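Local coordinates for substrate-binding protein (Synechococcus sp., PDB 6WPN) that probably binds an oligosaccharide or related sugar outside the cytoplasmic membrane and passes it to a transporter in a marine cyanobacterium, at residues L145-G150 with E266-I271; A156-A161 with P169-S174; R163-V168 with Y182-T187; A226-L231 with G235-E240. All blocks are in the same frame, centred on the assembly; numbering follows the deposited sequence.

Strand 137-149 supplies the first half of contact 1 with residues 145-150, and the chain then runs through the other three contacts before helix 265-274 returns to close it. Within that long excursion contacts 2 and 3 cross: 156-161 and 163-168 come first, then 169-174 closes contact 2 and 182-187 closes contact 3. Together they tie the segments before and after helix 168-179 to each other and to the helix. Contact 4 follows in series as a short turn at the end of helix 219-233. Its residues pack on both crossed contacts, while contact 2 reaches contact 1 where Ala161 CB meets Val148 CG2 at 3.6 Å. Sheet, helices and connecting loops are thus joined.

Contact 1 of 4, residues L145-G150 with E266-I271; sequences LSLVNG and EFLRSI
Leu147 reaches out from its strand and lays its two methyl groups against different residues of segment 266-271 of helix 265-274. The CD1 branch goes to the delta methyl of Ile271, with CD1 to CD1 at 4.0 Å, and the two side chains cross obliquely, so they meet through their ends and do not run alongside one another. The CD2 branch turns toward Leu268 in a looser approach, 4.4 Å from Leu147 CD2 to Leu268 CD2. The fork is placed by a CG that stands beside the backbone N and trans to the carbonyl carbon (chi1 -57°), followed by an extended second torsion that carries it straight outward. Ile271 answers with an extended arm of its own, CD1 at the far end of CG1. Phe267 flanks the pair more distantly and contributes little. The backbones remain well separated, with 8.1 Å between Leu147 CA and Leu268 CA, and apolar side chains fill the interval. It is a case of a helix packed on a sheet, as in the alpha/beta lobes of bacterial solute-binding proteins: strand 137-149 pairs antiparallel with strand 260-263, and helix 265-274 follows that partner strand in the chain. The Ser270 hydroxyl finds its partner within the helix. Phe267 O accepts both the backbone N of Ile271 and the hydroxyl of Ser270, whose OG lies 2.8 Å away and 29° off the carbonyl plane. Further cover comes from Tyr253 of helix 246-254, which touches Ile271, and from Gln363 and Ile364 of helix 359-374, which touch Leu268.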
loop_
_atom_site.group_PDB
_atom_site.type_symbol
_atom_site.label_atom_id
_atom_site.label_comp_id
_atom_site.label_asym_id
_atom_site.label_seq_id
_atom_site.Cartn_x
_atom_site.Cartn_y
_atom_site.Cartn_z
ATOM N N LEU A 145 7.642 5.973 -3.239
ATOM C CA LEU A 145 8.791 6.844 -3.070
ATOM C C LEU A 145 8.362 8.183 -2.473
ATOM O O LEU A 145 7.190 8.422 -2.175
ATOM C CB LEU A 145 9.494 7.048 -4.410
ATOM C CG LEU A 145 9.800 5.780 -5.210
ATOM C CD1 LEU A 145 10.235 6.148 -6.614
ATOM C CD2 LEU A 145 10.855 4.936 -4.514
ATOM N N SER A 146 9.339 9.065 -2.280
ATOM C CA SER A 146 9.095 10.452 -1.896
ATOM C C SER A 146 9.220 11.316 -3.145
ATOM O O SER A 146 10.320 11.489 -3.674
ATOM C CB SER A 146 10.070 10.915 -0.816
ATOM O OG SER A 146 9.834 10.254 0.412
ATOM N N LEU A 147 8.092 11.813 -3.648
ATOM C CA LEU A 147 8.114 12.790 -4.732
ATOM C C LEU A 147 8.335 14.178 -4.141
ATOM O O LEU A 147 7.472 14.700 -3.428
ATOM C CB LEU A 147 6.824 12.720 -5.539
ATOM C CG LEU A 147 6.519 11.342 -6.131
ATOM C CD1 LEU A 147 5.260 11.382 -6.988
ATOM C CD2 LEU A 147 7.700 10.822 -6.935
ATOM N N VAL A 148 9.497 14.772 -4.405
ATOM C CA VAL A 148 9.918 16.006 -3.749
ATOM C C VAL A 148 9.845 17.161 -4.739
ATOM O O VAL A 148 10.452 17.107 -5.817
ATOM C CB VAL A 148 11.336 15.867 -3.174
ATOM C CG1 VAL A 148 11.839 17.202 -2.663
ATOM C CG2 VAL A 148 11.336 14.832 -2.065
ATOM N N ASN A 149 9.120 18.211 -4.363
ATOM C CA ASN A 149 9.086 19.452 -5.134
ATOM C C ASN A 149 10.373 20.221 -4.857
ATOM O O ASN A 149 10.499 20.895 -3.829
ATOM C CB ASN A 149 7.855 20.271 -4.769
ATOM C CG ASN A 149 7.674 21.487 -5.660
ATOM O OD1 ASN A 149 8.600 22.268 -5.867
ATOM N ND2 ASN A 149 6.469 21.652 -6.189
ATOM N N GLY A 150 11.331 20.132 -5.783
ATOM C CA GLY A 150 12.622 20.765 -5.568
ATOM C C GLY A 150 12.547 22.276 -5.562
ATOM O O GLY A 150 13.378 22.945 -4.940
ATOM N N GLU A 266 3.839 5.436 -11.002
ATOM C CA GLU A 266 2.709 5.531 -11.920
ATOM C C GLU A 266 1.994 6.863 -11.771
ATOM O O GLU A 266 1.564 7.464 -12.767
ATOM C CB GLU A 266 1.731 4.388 -11.672
ATOM C CG GLU A 266 0.430 4.454 -12.467
ATOM C CD GLU A 266 0.602 4.147 -13.953
ATOM O OE1 GLU A 266 1.749 3.927 -14.398
ATOM O OE2 GLU A 266 -0.415 4.116 -14.684
ATOM N N PHE A 267 1.859 7.346 -10.541
ATOM C CA PHE A 267 1.234 8.640 -10.361
ATOM C C PHE A 267 2.098 9.773 -10.897
ATOM O O PHE A 267 1.572 10.846 -11.215
ATOM C CB PHE A 267 0.920 8.871 -8.889
ATOM C CG PHE A 267 0.240 10.163 -8.643
ATOM C CD1 PHE A 267 -0.997 10.413 -9.206
ATOM C CD2 PHE A 267 0.843 11.145 -7.882
ATOM C CE1 PHE A 267 -1.631 11.613 -9.004
ATOM C CE2 PHE A 267 0.206 12.349 -7.668
ATOM C CZ PHE A 267 -1.022 12.586 -8.239
ATOM N N LEU A 268 3.407 9.550 -11.026
ATOM C CA LEU A 268 4.277 10.582 -11.574
ATOM C C LEU A 268 3.923 10.908 -13.021
ATOM O O LEU A 268 4.053 12.064 -13.441
ATOM C CB LEU A 268 5.740 10.154 -11.442
ATOM C CG LEU A 268 6.838 11.172 -11.761
ATOM C CD1 LEU A 268 6.542 12.538 -11.153
ATOM C CD2 LEU A 268 8.176 10.643 -11.269
ATOM N N ARG A 269 3.465 9.920 -13.797
ATOM C CA ARG A 269 3.114 10.194 -15.189
ATOM C C ARG A 269 1.858 11.054 -15.285
ATOM O O ARG A 269 1.751 11.904 -16.177
ATOM C CB ARG A 269 2.933 8.888 -15.966
ATOM C CG ARG A 269 2.609 9.083 -17.453
ATOM C CD ARG A 269 3.840 9.483 -18.282
ATOM N NE ARG A 269 4.659 8.331 -18.662
ATOM C CZ ARG A 269 5.794 8.404 -19.354
ATOM N NH1 ARG A 269 6.265 9.581 -19.747
ATOM N NH2 ARG A 269 6.464 7.298 -19.650
ATOM N N SER A 270 0.896 10.855 -14.380
ATOM C CA SER A 270 -0.287 11.708 -14.389
ATOM C C SER A 270 0.037 13.108 -13.886
ATOM O O SER A 270 -0.587 14.080 -14.326
ATOM C CB SER A 270 -1.412 11.077 -13.566
ATOM O OG SER A 270 -0.973 10.769 -12.261
ATOM N N ILE A 271 1.014 13.238 -12.987
ATOM C CA ILE A 271 1.509 14.562 -12.621
ATOM C C ILE A 271 2.115 15.244 -13.838
ATOM O O ILE A 271 1.920 16.445 -14.059
ATOM C CB ILE A 271 2.533 14.461 -11.475
ATOM C CG1 ILE A 271 1.871 13.974 -10.192
ATOM C CG2 ILE A 271 3.221 15.801 -11.240
ATOM C CD1 ILE A 271 2.855 13.832 -9.044
#

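Contact 2 of 4, residues A156-A161 with P169-S174; sequences AGLSRA and PAYARS
Leu158 has its CG beside the backbone N (chi1 -54°) and an extended second torsion, which together bring its fork against Tyr171 and Ser174; the tyrosine ring is swung out roughly opposite its own backbone N, at chi1 152°, to meet it. One methyl serves both helix residues: Leu158 CD1 lies 3.9 Å from Tyr171 CD1 and equally near Ser174 CB. The other, CD2, is 4.0 Å from the same Ser174 CB, so the fork straddles that carbon from both branches. Leucine and tyrosine side chains run at about a right angle, and the methyl comes to the ring obliquely. Next to this, Ala156 CB rests 3.7 Å from Ser174 O. Gly157, with positive phi, ends helix 150-155 in a Schellman motif, and Ala156 and Leu158 beside it both point toward helix 168-179. An alanine in place of Leu158 would remove the whole fork and is likely to leave a gap beside Ser174 CB, with the Tyr171 ring less firmly fixed on this side. The phenol is held at its far end by a hydrogen bond from Tyr171 OH to Gly183 O, beyond helix 168-179, while Ser174 OG makes a weak bond of 3.5 Å back to Ala170 O.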
loop_
_atom_site.group_PDB
_atom_site.type_symbol
_atom_site.label_atom_id
_atom_site.label_comp_id
_atom_site.label_asym_id
_atom_site.label_seq_id
_atom_site.Cartn_x
_atom_site.Cartn_y
_atom_site.Cartn_z
ATOM N N ALA A 156 12.454 27.328 0.444
ATOM C CA ALA A 156 12.623 27.194 1.887
ATOM C C ALA A 156 14.083 27.227 2.334
ATOM O O ALA A 156 14.354 27.123 3.538
ATOM C CB ALA A 156 11.980 25.894 2.355
ATOM N N GLY A 157 15.025 27.389 1.408
ATOM C CA GLY A 157 16.420 27.371 1.788
ATOM C C GLY A 157 16.909 25.988 2.135
ATOM O O GLY A 157 17.748 25.841 3.026
ATOM N N LEU A 158 16.384 24.961 1.473
ATOM C CA LEU A 158 16.775 23.583 1.714
ATOM C C LEU A 158 17.340 22.989 0.433
ATOM O O LEU A 158 16.965 23.388 -0.674
ATOM C CB LEU A 158 15.592 22.745 2.199
ATOM C CG LEU A 158 14.864 23.298 3.420
ATOM C CD1 LEU A 158 13.611 22.473 3.713
ATOM C CD2 LEU A 158 15.792 23.308 4.620
ATOM N N SER A 159 18.246 22.026 0.593
ATOM C CA SER A 159 18.859 21.379 -0.552
ATOM C C SER A 159 18.357 19.964 -0.801
ATOM O O SER A 159 18.544 19.455 -1.909
ATOM C CB SER A 159 20.390 21.358 -0.401
ATOM O OG SER A 159 20.789 20.760 0.819
ATOM N N ARG A 160 17.727 19.323 0.181
ATOM C CA ARG A 160 17.144 18.005 -0.036
ATOM C C ARG A 160 16.120 17.718 1.050
ATOM O O ARG A 160 16.072 18.391 2.082
ATOM C CB ARG A 160 18.207 16.903 -0.065
ATOM C CG ARG A 160 19.019 16.786 1.205
ATOM C CD ARG A 160 20.134 15.776 1.024
ATOM N NE ARG A 160 21.206 15.961 1.994
ATOM C CZ ARG A 160 22.407 15.403 1.892
ATOM N NH1 ARG A 160 22.684 14.627 0.847
ATOM N NH2 ARG A 160 23.324 15.620 2.817
ATOM N N ALA A 161 15.297 16.701 0.793
ATOM C CA ALA A 161 14.252 16.255 1.698
ATOM C C ALA A 161 14.796 15.220 2.677
ATOM O O ALA A 161 15.713 14.462 2.346
ATOM C CB ALA A 161 13.087 15.656 0.913
ATOM N N PRO A 169 10.275 16.831 11.533
ATOM C CA PRO A 169 9.846 18.098 12.162
ATOM C C PRO A 169 10.675 19.300 11.741
ATOM O O PRO A 169 10.106 20.309 11.306
ATOM C CB PRO A 169 9.973 17.799 13.662
ATOM C CG PRO A 169 9.772 16.340 13.762
ATOM C CD PRO A 169 10.472 15.780 12.551
ATOM N N ALA A 170 12.004 19.222 11.849
ATOM C CA ALA A 170 12.844 20.352 11.453
ATOM C C ALA A 170 12.623 20.724 9.991
ATOM O O ALA A 170 12.576 21.909 9.645
ATOM C CB ALA A 170 14.315 20.024 11.707
ATOM N N TYR A 171 12.475 19.720 9.124
ATOM C CA TYR A 171 12.195 19.968 7.713
ATOM C C TYR A 171 10.845 20.646 7.529
ATOM O O TYR A 171 10.732 21.643 6.804
ATOM C CB TYR A 171 12.253 18.647 6.943
ATOM C CG TYR A 171 11.383 18.573 5.706
ATOM C CD1 TYR A 171 11.762 19.187 4.520
ATOM C CD2 TYR A 171 10.196 17.848 5.716
ATOM C CE1 TYR A 171 10.972 19.103 3.386
ATOM C CE2 TYR A 171 9.403 17.759 4.592
ATOM C CZ TYR A 171 9.796 18.386 3.429
ATOM O OH TYR A 171 8.995 18.297 2.308
ATOM N N ALA A 172 9.804 20.112 8.179
ATOM C CA ALA A 172 8.456 20.651 8.020
ATOM C C ALA A 172 8.382 22.103 8.472
ATOM O O ALA A 172 7.696 22.920 7.845
ATOM C CB ALA A 172 7.450 19.795 8.794
ATOM N N ARG A 173 9.062 22.439 9.569
ATOM C CA ARG A 173 9.084 23.823 10.028
ATOM C C ARG A 173 9.694 24.741 8.975
ATOM O O ARG A 173 9.143 25.807 8.675
ATOM C CB ARG A 173 9.845 23.929 11.350
ATOM C CG ARG A 173 9.122 23.274 12.509
ATOM C CD ARG A 173 9.710 23.659 13.851
ATOM N NE ARG A 173 10.784 22.760 14.263
ATOM C CZ ARG A 173 10.608 21.711 15.061
ATOM N NH1 ARG A 173 9.400 21.432 15.531
ATOM N NH2 ARG A 173 11.639 20.942 15.384
ATOM N N SER A 174 10.826 24.332 8.388
ATOM C CA SER A 174 11.487 25.180 7.398
ATOM C C SER A 174 10.584 25.439 6.200
ATOM O O SER A 174 10.564 26.551 5.658
ATOM C CB SER A 174 12.802 24.541 6.942
ATOM O OG SER A 174 13.803 24.656 7.939
#

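Contact 3 of 4, residues R163-V168 with Y182-T187; sequences RRWDEV and YGLFVT
Trp165 lies in the 3-10 turn 165-167 and Val168 opens the helix that follows it, both facing Leu184 and Val186 on an irregular segment whose nearest CA-to-CA approach is 8.3 Å, from Gly183 CA to Val168 CA. Leu184 fills the space between. Its CG sits wedged between its own backbone N and carbonyl carbon (chi1 75°), a crowded position that aims the fork into the angle between the two opposing side chains. Val168 CG1 meets both of its methyls, 3.9 Å from Leu184 CD2 and 4.0 Å from Leu184 CD1, with the two side chains at about a right angle. Leu184 CD1 also touches the indole, 4.0 Å from Trp165 CZ3. It arrives at the ring edge, near the ring plane, and Val186 CG2 likewise approaches the edge, more loosely, at 4.4 Å from Trp165 CH2. Both aliphatic side chains thus meet adjacent atoms on the outer rim of the benzo ring, while the pyrrole end is fixed by a hydrogen bond from Trp165 NE1 to Gln202 OE1. Trp228 of helix 219-233 meets the indole too, the ring planes at about 70°. The contact itself is apolar and joins the segments entering and leaving helix 168-179, consistent with the core of one alpha/beta lobe of a two-lobed solute-binding protein.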
loop_
_atom_site.group_PDB
_atom_site.type_symbol
_atom_site.label_atom_id
_atom_site.label_comp_id
_atom_site.label_asym_id
_atom_site.label_seq_id
_atom_site.Cartn_x
_atom_site.Cartn_y
_atom_site.Cartn_z
ATOM N N ARG A 163 15.069 11.793 4.954
ATOM C CA ARG A 163 14.811 10.399 4.648
ATOM C C ARG A 163 14.435 9.582 5.870
ATOM O O ARG A 163 14.008 8.434 5.716
ATOM C CB ARG A 163 16.025 9.762 3.958
ATOM C CG ARG A 163 16.288 10.328 2.578
ATOM C CD ARG A 163 17.746 10.200 2.219
ATOM N NE ARG A 163 18.090 8.841 1.810
ATOM C CZ ARG A 163 19.280 8.493 1.333
ATOM N NH1 ARG A 163 20.234 9.408 1.210
ATOM N NH2 ARG A 163 19.515 7.232 0.982
ATOM N N ARG A 164 14.569 10.134 7.068
ATOM C CA ARG A 164 14.146 9.469 8.286
ATOM C C ARG A 164 13.158 10.357 9.033
ATOM O O ARG A 164 13.184 11.585 8.906
ATOM C CB ARG A 164 15.362 9.098 9.142
ATOM C CG ARG A 164 16.166 7.974 8.496
ATOM C CD ARG A 164 17.490 7.684 9.178
ATOM N NE ARG A 164 18.262 6.709 8.404
ATOM C CZ ARG A 164 19.393 6.136 8.815
ATOM N NH1 ARG A 164 19.910 6.439 10.000
ATOM N NH2 ARG A 164 20.013 5.255 8.035
ATOM N N TRP A 165 12.270 9.716 9.804
ATOM C CA TRP A 165 11.164 10.437 10.435
ATOM C C TRP A 165 11.630 11.456 11.474
ATOM O O TRP A 165 10.989 12.504 11.632
ATOM C CB TRP A 165 10.183 9.450 11.073
ATOM C CG TRP A 165 9.324 8.710 10.090
ATOM C CD1 TRP A 165 9.435 7.400 9.733
ATOM C CD2 TRP A 165 8.219 9.238 9.342
ATOM N NE1 TRP A 165 8.467 7.077 8.812
ATOM C CE2 TRP A 165 7.708 8.187 8.554
ATOM C CE3 TRP A 165 7.613 10.495 9.262
ATOM C CZ2 TRP A 165 6.626 8.355 7.695
ATOM C CZ3 TRP A 165 6.537 10.661 8.410
ATOM C CH2 TRP A 165 6.055 9.595 7.637
ATOM N N ASP A 166 12.724 11.188 12.192
ATOM C CA ASP A 166 13.170 12.152 13.193
ATOM C C ASP A 166 13.731 13.436 12.581
ATOM O O ASP A 166 14.029 14.380 13.322
ATOM C CB ASP A 166 14.218 11.521 14.115
ATOM C CG ASP A 166 15.435 11.015 13.365
ATOM O OD1 ASP A 166 16.207 11.851 12.849
ATOM O OD2 ASP A 166 15.635 9.784 13.310
ATOM N N GLU A 167 13.897 13.489 11.265
ATOM C CA GLU A 167 14.285 14.707 10.572
ATOM C C GLU A 167 13.093 15.443 9.975
ATOM O O GLU A 167 13.264 16.540 9.434
ATOM C CB GLU A 167 15.313 14.383 9.486
ATOM C CG GLU A 167 16.651 13.941 10.049
ATOM C CD GLU A 167 17.564 13.338 9.004
ATOM O OE1 GLU A 167 17.159 13.285 7.825
ATOM O OE2 GLU A 167 18.692 12.926 9.360
ATOM N N VAL A 168 11.897 14.867 10.060
ATOM C CA VAL A 168 10.686 15.456 9.488
ATOM C C VAL A 168 10.283 16.749 10.193
ATOM O O VAL A 168 9.948 17.723 9.501
ATOM C CB VAL A 168 9.521 14.451 9.494
ATOM C CG1 VAL A 168 8.213 15.163 9.195
ATOM C CG2 VAL A 168 9.754 13.366 8.461
ATOM N N TYR A 182 3.216 23.302 2.825
ATOM C CA TYR A 182 3.310 22.198 3.769
ATOM C C TYR A 182 4.375 21.197 3.339
ATOM O O TYR A 182 4.528 20.906 2.149
ATOM C CB TYR A 182 1.942 21.523 3.919
ATOM C CG TYR A 182 0.963 22.413 4.651
ATOM C CD1 TYR A 182 0.958 22.477 6.038
ATOM C CD2 TYR A 182 0.080 23.232 3.952
ATOM C CE1 TYR A 182 0.078 23.306 6.712
ATOM C CE2 TYR A 182 -0.806 24.068 4.618
ATOM C CZ TYR A 182 -0.798 24.098 5.997
ATOM O OH TYR A 182 -1.666 24.920 6.677
ATOM N N GLY A 183 5.094 20.654 4.326
ATOM C CA GLY A 183 6.170 19.725 4.034
ATOM C C GLY A 183 5.708 18.328 3.685
ATOM O O GLY A 183 6.360 17.642 2.890
ATOM N N LEU A 184 4.608 17.872 4.280
ATOM C CA LEU A 184 4.110 16.525 4.023
ATOM C C LEU A 184 2.630 16.462 4.381
ATOM O O LEU A 184 2.062 17.400 4.944
ATOM C CB LEU A 184 4.911 15.473 4.800
ATOM C CG LEU A 184 4.650 15.371 6.301
ATOM C CD1 LEU A 184 5.211 14.064 6.841
ATOM C CD2 LEU A 184 5.244 16.569 7.052
ATOM N N PHE A 185 2.014 15.328 4.045
ATOM C CA PHE A 185 0.578 15.133 4.237
ATOM C C PHE A 185 0.363 13.659 4.546
ATOM O O PHE A 185 0.464 12.823 3.645
ATOM C CB PHE A 185 -0.202 15.544 2.984
ATOM C CG PHE A 185 -1.699 15.545 3.154
ATOM C CD1 PHE A 185 -2.409 14.362 3.305
ATOM C CD2 PHE A 185 -2.402 16.736 3.116
ATOM C CE1 PHE A 185 -3.779 14.369 3.450
ATOM C CE2 PHE A 185 -3.777 16.752 3.256
ATOM C CZ PHE A 185 -4.469 15.567 3.425
ATOM N N VAL A 186 0.068 13.330 5.799
ATOM C CA VAL A 186 -0.266 11.962 6.177
ATOM C C VAL A 186 -1.662 11.981 6.784
ATOM O O VAL A 186 -1.898 12.653 7.795
ATOM C CB VAL A 186 0.762 11.364 7.148
ATOM C CG1 VAL A 186 0.362 9.952 7.536
ATOM C CG2 VAL A 186 2.148 11.377 6.519
ATOM N N THR A 187 -2.586 11.255 6.162
ATOM C CA THR A 187 -3.975 11.295 6.579
ATOM C C THR A 187 -4.183 10.504 7.867
ATOM O O THR A 187 -3.505 9.505 8.131
ATOM C CB THR A 187 -4.891 10.750 5.480
ATOM O OG1 THR A 187 -6.258 10.933 5.866
ATOM C CG2 THR A 187 -4.632 9.262 5.237
#

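Contact 4 of 4, residues A226-L231 with G235-E240; sequences AFWTDL and GLLPRE
The indole of Trp228 takes Leu237 at its edge and Phe227 on one face. Leu237 CD1 lies in the ring plane, 4.0 Å from Trp228 CE3 and 4.1 Å from Trp228 CZ3, so the methyl meets the rim of the benzo ring. Over the face, Phe227 CD1 stands 3.6 Å above the plane near its centre, and the phenyl in turn has Trp228 CG in its own plane, at its edge. Leu399 and Met403 of helix 388-403 also touch the indole. Leu231 carries the rest of the contact. Its CB meets Leu237 CD1 at 4.0 Å, so that one methyl touches both Leu231 CB and the indole rim. Its CD2 reaches Leu236 CD1 at 3.7 Å, the two leucine side chains crossing at about a right angle. Leu236 holds its CG beside its backbone N (chi1 -58°), and this directs its fork back over the helix end. Backbone and side chains act together here. Leu236 N donates to Leu231 O, 3.2 Å away, with an N-H...O angle of 147° and the nitrogen nearly along the C=O axis. Gly235 N bonds to Tyr232 O, and the positive phi of Gly235 makes the reversal possible. This is a Schellman motif with its characteristic apolar contact between positions C3 and C'', here Leu231 and Leu236. The chemistry implies a helix end that is closed twice: a carbonyl left over by the last turn receives an N-H from beyond it, and the leucine pair beside the bond probably helps to shield it from water.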
loop_
_atom_site.group_PDB
_atom_site.type_symbol
_atom_site.label_atom_id
_atom_site.label_comp_id
_atom_site.label_asym_id
_atom_site.label_seq_id
_atom_site.Cartn_x
_atom_site.Cartn_y
_atom_site.Cartn_z
ATOM N N ALA A 226 2.797 11.463 20.348
ATOM C CA ALA A 226 3.220 12.844 20.560
ATOM C C ALA A 226 3.814 13.439 19.290
ATOM O O ALA A 226 3.645 14.633 19.017
ATOM C CB ALA A 226 4.226 12.914 21.707
ATOM N N PHE A 227 4.525 12.622 18.511
ATOM C CA PHE A 227 5.108 13.091 17.260
ATOM C C PHE A 227 4.045 13.708 16.360
ATOM O O PHE A 227 4.167 14.861 15.929
ATOM C CB PHE A 227 5.810 11.925 16.556
ATOM C CG PHE A 227 6.427 12.279 15.225
ATOM C CD1 PHE A 227 5.712 12.110 14.048
ATOM C CD2 PHE A 227 7.730 12.753 15.150
ATOM C CE1 PHE A 227 6.276 12.421 12.821
ATOM C CE2 PHE A 227 8.306 13.063 13.926
ATOM C CZ PHE A 227 7.577 12.898 12.757
ATOM N N TRP A 228 2.976 12.958 16.093
ATOM C CA TRP A 228 1.949 13.425 15.171
ATOM C C TRP A 228 1.073 14.498 15.802
ATOM O O TRP A 228 0.649 15.439 15.121
ATOM C CB TRP A 228 1.116 12.239 14.698
ATOM C CG TRP A 228 1.912 11.342 13.817
ATOM C CD1 TRP A 228 2.387 10.101 14.118
ATOM C CD2 TRP A 228 2.355 11.631 12.491
ATOM N NE1 TRP A 228 3.093 9.592 13.053
ATOM C CE2 TRP A 228 3.086 10.515 12.041
ATOM C CE3 TRP A 228 2.203 12.730 11.636
ATOM C CZ2 TRP A 228 3.656 10.461 10.774
ATOM C CZ3 TRP A 228 2.772 12.674 10.382
ATOM C CH2 TRP A 228 3.488 11.549 9.962
ATOM N N THR A 229 0.797 14.384 17.102
ATOM C CA THR A 229 0.016 15.411 17.779
ATOM C C THR A 229 0.724 16.760 17.715
ATOM O O THR A 229 0.126 17.773 17.336
ATOM C CB THR A 229 -0.229 15.010 19.233
ATOM O OG1 THR A 229 -0.966 13.783 19.273
ATOM C CG2 THR A 229 -1.018 16.096 19.960
ATOM N N ASP A 230 2.016 16.779 18.053
ATOM C CA ASP A 230 2.766 18.030 18.085
ATOM C C ASP A 230 2.918 18.631 16.690
ATOM O O ASP A 230 2.859 19.854 16.527
ATOM C CB ASP A 230 4.140 17.797 18.717
ATOM C CG ASP A 230 4.052 17.410 20.184
ATOM O OD1 ASP A 230 3.041 17.750 20.840
ATOM O OD2 ASP A 230 5.000 16.767 20.687
ATOM N N LEU A 231 3.111 17.795 15.671
ATOM C CA LEU A 231 3.195 18.316 14.310
ATOM C C LEU A 231 1.915 19.052 13.931
ATOM O O LEU A 231 1.959 20.166 13.396
ATOM C CB LEU A 231 3.474 17.181 13.323
ATOM C CG LEU A 231 4.910 16.664 13.204
ATOM C CD1 LEU A 231 4.997 15.623 12.105
ATOM C CD2 LEU A 231 5.879 17.791 12.937
ATOM N N GLY A 235 0.858 23.753 13.618
ATOM C CA GLY A 235 0.571 24.303 12.308
ATOM C C GLY A 235 1.444 23.775 11.196
ATOM O O GLY A 235 1.483 24.369 10.114
ATOM N N LEU A 236 2.124 22.652 11.423
ATOM C CA LEU A 236 3.056 22.098 10.452
ATOM C C LEU A 236 2.395 21.156 9.464
ATOM O O LEU A 236 2.933 20.953 8.369
ATOM C CB LEU A 236 4.182 21.359 11.178
ATOM C CG LEU A 236 4.967 22.242 12.150
ATOM C CD1 LEU A 236 6.117 21.464 12.770
ATOM C CD2 LEU A 236 5.465 23.502 11.464
ATOM N N LEU A 237 1.269 20.575 9.824
ATOM C CA LEU A 237 0.532 19.725 8.908
ATOM C C LEU A 237 -0.695 20.453 8.384
ATOM O O LEU A 237 -1.255 21.307 9.076
ATOM C CB LEU A 237 0.097 18.434 9.596
ATOM C CG LEU A 237 1.246 17.503 9.961
ATOM C CD1 LEU A 237 0.703 16.238 10.605
ATOM C CD2 LEU A 237 2.057 17.184 8.713
ATOM N N PRO A 238 -1.127 20.144 7.164
ATOM C CA PRO A 238 -2.382 20.722 6.665
ATOM C C PRO A 238 -3.528 20.370 7.600
ATOM O O PRO A 238 -3.592 19.264 8.142
ATOM C CB PRO A 238 -2.555 20.071 5.288
ATOM C CG PRO A 238 -1.177 19.614 4.897
ATOM C CD PRO A 238 -0.502 19.234 6.187
ATOM N N ARG A 239 -4.429 21.328 7.811
ATOM C CA ARG A 239 -5.499 21.095 8.771
ATOM C C ARG A 239 -6.419 19.963 8.335
ATOM O O ARG A 239 -7.025 19.299 9.182
ATOM C CB ARG A 239 -6.315 22.367 8.987
ATOM C CG ARG A 239 -5.634 23.424 9.820
ATOM C CD ARG A 239 -6.549 24.625 9.927
ATOM N NE ARG A 239 -5.989 25.706 10.727
ATOM C CZ ARG A 239 -6.517 26.924 10.798
ATOM N NH1 ARG A 239 -5.949 27.854 11.554
ATOM N NH2 ARG A 239 -7.613 27.211 10.105
ATOM N N GLU A 240 -6.503 19.694 7.033
ATOM C CA GLU A 240 -7.444 18.707 6.529
ATOM C C GLU A 240 -6.890 17.290 6.549
ATOM O O GLU A 240 -7.515 16.394 5.972
ATOM C CB GLU A 240 -7.895 19.070 5.108
ATOM C CG GLU A 240 -6.784 19.090 4.058
ATOM C CD GLU A 240 -6.230 20.485 3.802
ATOM O OE1 GLU A 240 -6.246 21.320 4.733
ATOM O OE2 GLU A 240 -5.792 20.748 2.657
#